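Side-chain contacts in amidohydrolase (Xanthomonas campestris pv. campestris, PDB 4DZH), which probably removes the amino group from adenosine-type substrates such as 5'-methylthioadenosine, using zinc held in a TIM-barrel active site: residues L94-M97 / V98-Q101; L398-L401 / I402-G406. One frame throughout, in Å; residues are numbered along the deposited sequence.

Both contacts are local, between residues a turn or so apart, but contact 1 starts one helix and contact 2 ends another. Contact 1 is the first turn of helix 96-111, at the surface; its apolar side chains line up three and four residues apart, and one of them, Trp99, turns inward to the zinc-bearing site. Contact 2 is the last turn of helix 397-403, largely buried, where side chains meet backbone oxygens within the turn and otherwise go to neighbouring helices, a loop and the second subunit. Their centres are about 34 Å apart, yet both meet the second subunit: contact 1 by apolar packing, contact 2 by hydrogen bonds and a cation-pi interaction.

Contact 1: L94-M97 / V98-Q101; sequences LPLM and VWLQ
Leu96 holds CG anti to its backbone N (chi1 180°) while Leu100 holds CG anti to its carbonyl carbon (chi1 -70°), and these settings lay the two side chains alongside each other, pointing the same way, with Leu96 CD1 3.6 Å from Leu100 CD1. The same Leu96 CD1 comes obliquely to the six-membered ring of Trp99, 3.8 Å from CE3, so one methyl serves both neighbours on the next turn. On another side of the turn, Pro95 presses its ring carbon CG against Val98 CG2 at 3.5 Å, a tight fit for two carbons. The long, flexible chain of Met97 can bend at chi2 and chi3, which brings SD near Leu100 CD1 and carries the methyl CE across to the side-chain amide of Gln101, within 3.4 Å of Gln101 NE2. Underneath, the backbone begins its regular pattern: Trp99 N gives an almost straight bond to Pro95 O (2.9 Å, 176°), Leu100 N bonds to Leu96 O, and Gln101 N bonds to Met97 O. Proline, having no N-H to offer, costs nothing at the N-cap, and its rigid ring also packs on Thr345 of the second subunit. Trp99, the buried member, gives its indole NE1 a weak hydrogen bond to Ala319 O, and its side chain comes within about 5 Å of a bound zinc ion. This is the first turn of a helix with proline at its N-cap, placed beside the metal site of an amidohydrolase TIM barrel.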
# COMPACT_ATOMS: atom_id res chain seq x y z
N LEU A 94 4.81 9.80 -16.23
CA LEU A 94 4.81 10.87 -17.22
C LEU A 94 4.19 12.06 -16.48
O LEU A 94 3.30 11.88 -15.64
CB LEU A 94 3.87 10.48 -18.41
CG LEU A 94 4.26 9.23 -19.22
CD1 LEU A 94 3.23 8.91 -20.30
CD2 LEU A 94 5.65 9.33 -19.82
N PRO A 95 4.64 13.28 -16.80
CA PRO A 95 4.03 14.47 -16.19
C PRO A 95 2.55 14.66 -16.59
O PRO A 95 2.12 14.18 -17.65
CB PRO A 95 4.91 15.62 -16.69
CG PRO A 95 5.52 15.11 -17.94
CD PRO A 95 5.66 13.62 -17.81
N LEU A 96 1.78 15.33 -15.73
CA LEU A 96 0.32 15.44 -15.88
C LEU A 96 -0.18 15.80 -17.29
O LEU A 96 -1.05 15.12 -17.84
CB LEU A 96 -0.26 16.42 -14.85
CG LEU A 96 -1.77 16.66 -14.87
CD1 LEU A 96 -2.53 15.44 -14.38
CD2 LEU A 96 -2.11 17.88 -14.02
N MET A 97 0.36 16.86 -17.89
CA MET A 97 -0.13 17.28 -19.21
C MET A 97 0.26 16.31 -20.34
O MET A 97 -0.46 16.21 -21.33
CB MET A 97 0.23 18.74 -19.53
CG MET A 97 -0.48 19.77 -18.63
SD MET A 97 -2.23 19.41 -18.27
CE MET A 97 -3.05 20.00 -19.78
N VAL A 98 1.37 15.59 -20.20
CA VAL A 98 1.73 14.58 -21.21
C VAL A 98 0.83 13.35 -21.05
O VAL A 98 0.32 12.78 -22.05
CB VAL A 98 3.20 14.12 -21.11
CG1 VAL A 98 3.53 13.15 -22.26
CG2 VAL A 98 4.13 15.31 -21.13
N TRP A 99 0.66 12.95 -19.79
CA TRP A 99 -0.26 11.88 -19.38
C TRP A 99 -1.63 12.11 -20.01
O TRP A 99 -2.16 11.25 -20.72
CB TRP A 99 -0.35 11.84 -17.84
CG TRP A 99 -1.19 10.77 -17.21
CD1 TRP A 99 -0.93 9.43 -17.18
CD2 TRP A 99 -2.39 10.97 -16.46
NE1 TRP A 99 -1.92 8.77 -16.47
CE2 TRP A 99 -2.83 9.69 -16.03
CE3 TRP A 99 -3.16 12.09 -16.14
CZ2 TRP A 99 -4.00 9.51 -15.30
CZ3 TRP A 99 -4.32 11.91 -15.41
CH2 TRP A 99 -4.73 10.63 -14.98
N LEU A 100 -2.18 13.29 -19.77
CA LEU A 100 -3.53 13.62 -20.25
C LEU A 100 -3.58 13.78 -21.77
O LEU A 100 -4.28 13.03 -22.46
CB LEU A 100 -4.01 14.90 -19.61
CG LEU A 100 -4.31 14.72 -18.13
CD1 LEU A 100 -4.39 16.06 -17.42
CD2 LEU A 100 -5.62 13.95 -17.98
N GLN A 101 -2.85 14.77 -22.27
CA GLN A 101 -2.99 15.18 -23.66
C GLN A 101 -2.54 14.12 -24.66
O GLN A 101 -3.09 14.01 -25.76
CB GLN A 101 -2.22 16.48 -23.93
CG GLN A 101 -2.74 17.69 -23.18
CD GLN A 101 -2.07 18.97 -23.63
OE1 GLN A 101 -1.12 18.94 -24.42
NE2 GLN A 101 -2.56 20.11 -23.13

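Contact 2: L398-L401 / I402-G406; sequences LSQL and IYAAG
From Leu398 to Ala405 the chain runs through the last turn of helix 397-403 and out of it: Ile402 N bonds to Leu398 O and Tyr403 N to Ser399 O (2.8 Å, 161°), whereas Gln400 O takes both Ala404 N and Ala405 N, the latter at 2.8 Å. Tyr403, with CG anti to its carbonyl carbon (chi1 -60°), brings CD2 to 3.6 Å from Ser399 O, obliquely to the ring, while Ile402 CG2 covers part of one ring face near the rim. Ile402 CG1 lies 3.6 Å from Leu398 O, and Ala405 CB sits 3.4 Å from Gln400 O. The Ala405-to-Gln400 bond is an i to i+5 (pi-turn) bond in place of the i to i+4 bonds of the helix; it closes the helix in the connection between strands 381-385 and 410-415, which pair antiparallel, and small alanines fit this buried exit. Branched Ile402 packs between helices 326-341 and 349-363. Gln400 NE2 donates to Thr391 O and Pro393 O, tying the helix to the loop that leads into it. Ser399 OG bonds to Asp92 OD2 of the second subunit, and Tyr403 OH to Asp93 OD1 of that subunit and to Lys338 NZ of its own chain, while Lys293 of the second subunit makes a cation-pi contact with the Tyr403 ring.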
# COMPACT_ATOMS: atom_id res chain seq x y z
N LEU A 398 -8.17 -2.19 15.38
CA LEU A 398 -8.25 -1.00 14.50
C LEU A 398 -6.90 -0.74 13.81
O LEU A 398 -6.85 -0.51 12.60
CB LEU A 398 -8.73 0.25 15.25
CG LEU A 398 -10.14 -0.00 15.79
CD1 LEU A 398 -10.59 1.19 16.60
CD2 LEU A 398 -11.13 -0.29 14.65
N SER A 399 -5.81 -0.79 14.58
CA SER A 399 -4.45 -0.70 14.06
C SER A 399 -4.25 -1.71 12.95
O SER A 399 -3.65 -1.40 11.91
CB SER A 399 -3.45 -1.10 15.16
OG SER A 399 -3.25 -0.04 16.07
N GLN A 400 -4.67 -2.93 13.19
CA GLN A 400 -4.46 -3.99 12.22
C GLN A 400 -5.17 -3.77 10.91
O GLN A 400 -4.65 -4.05 9.83
CB GLN A 400 -4.87 -5.33 12.81
CG GLN A 400 -3.81 -6.38 12.50
CD GLN A 400 -2.63 -6.27 13.44
OE1 GLN A 400 -2.08 -5.19 13.69
NE2 GLN A 400 -2.25 -7.45 14.02
N LEU A 401 -6.39 -3.23 10.98
CA LEU A 401 -7.16 -3.02 9.76
C LEU A 401 -6.53 -1.93 8.90
O LEU A 401 -6.58 -2.00 7.65
CB LEU A 401 -8.58 -2.59 10.13
CG LEU A 401 -9.38 -3.79 10.63
CD1 LEU A 401 -10.73 -3.28 11.22
CD2 LEU A 401 -9.66 -4.79 9.56
N ILE A 402 -5.94 -0.95 9.55
CA ILE A 402 -5.37 0.18 8.80
C ILE A 402 -3.91 -0.04 8.39
O ILE A 402 -3.53 0.27 7.25
CB ILE A 402 -5.51 1.45 9.62
CG1 ILE A 402 -7.01 1.81 9.83
CG2 ILE A 402 -4.82 2.63 8.93
CD1 ILE A 402 -7.70 2.20 8.54
N TYR A 403 -3.08 -0.59 9.28
CA TYR A 403 -1.65 -0.61 9.02
C TYR A 403 -1.09 -1.96 8.64
O TYR A 403 0.13 -2.06 8.34
CB TYR A 403 -0.88 -0.09 10.24
CG TYR A 403 -1.23 1.34 10.66
CD1 TYR A 403 -1.08 2.41 9.78
CD2 TYR A 403 -1.75 1.61 11.93
CE1 TYR A 403 -1.40 3.72 10.15
CE2 TYR A 403 -2.09 2.92 12.31
CZ TYR A 403 -1.91 3.96 11.41
OH TYR A 403 -2.22 5.26 11.76
N ALA A 404 -1.90 -3.00 8.66
CA ALA A 404 -1.35 -4.33 8.30
C ALA A 404 -2.23 -5.19 7.37
O ALA A 404 -1.69 -5.97 6.55
CB ALA A 404 -1.01 -5.15 9.58
N ALA A 405 -3.56 -5.12 7.50
CA ALA A 405 -4.43 -5.94 6.69
C ALA A 405 -4.31 -5.57 5.23
O ALA A 405 -4.30 -4.37 4.87
CB ALA A 405 -5.88 -5.75 7.14
N GLY A 406 -4.23 -6.58 4.38
CA GLY A 406 -4.35 -6.37 2.96
C GLY A 406 -5.74 -6.67 2.44
O GLY A 406 -6.50 -7.40 3.06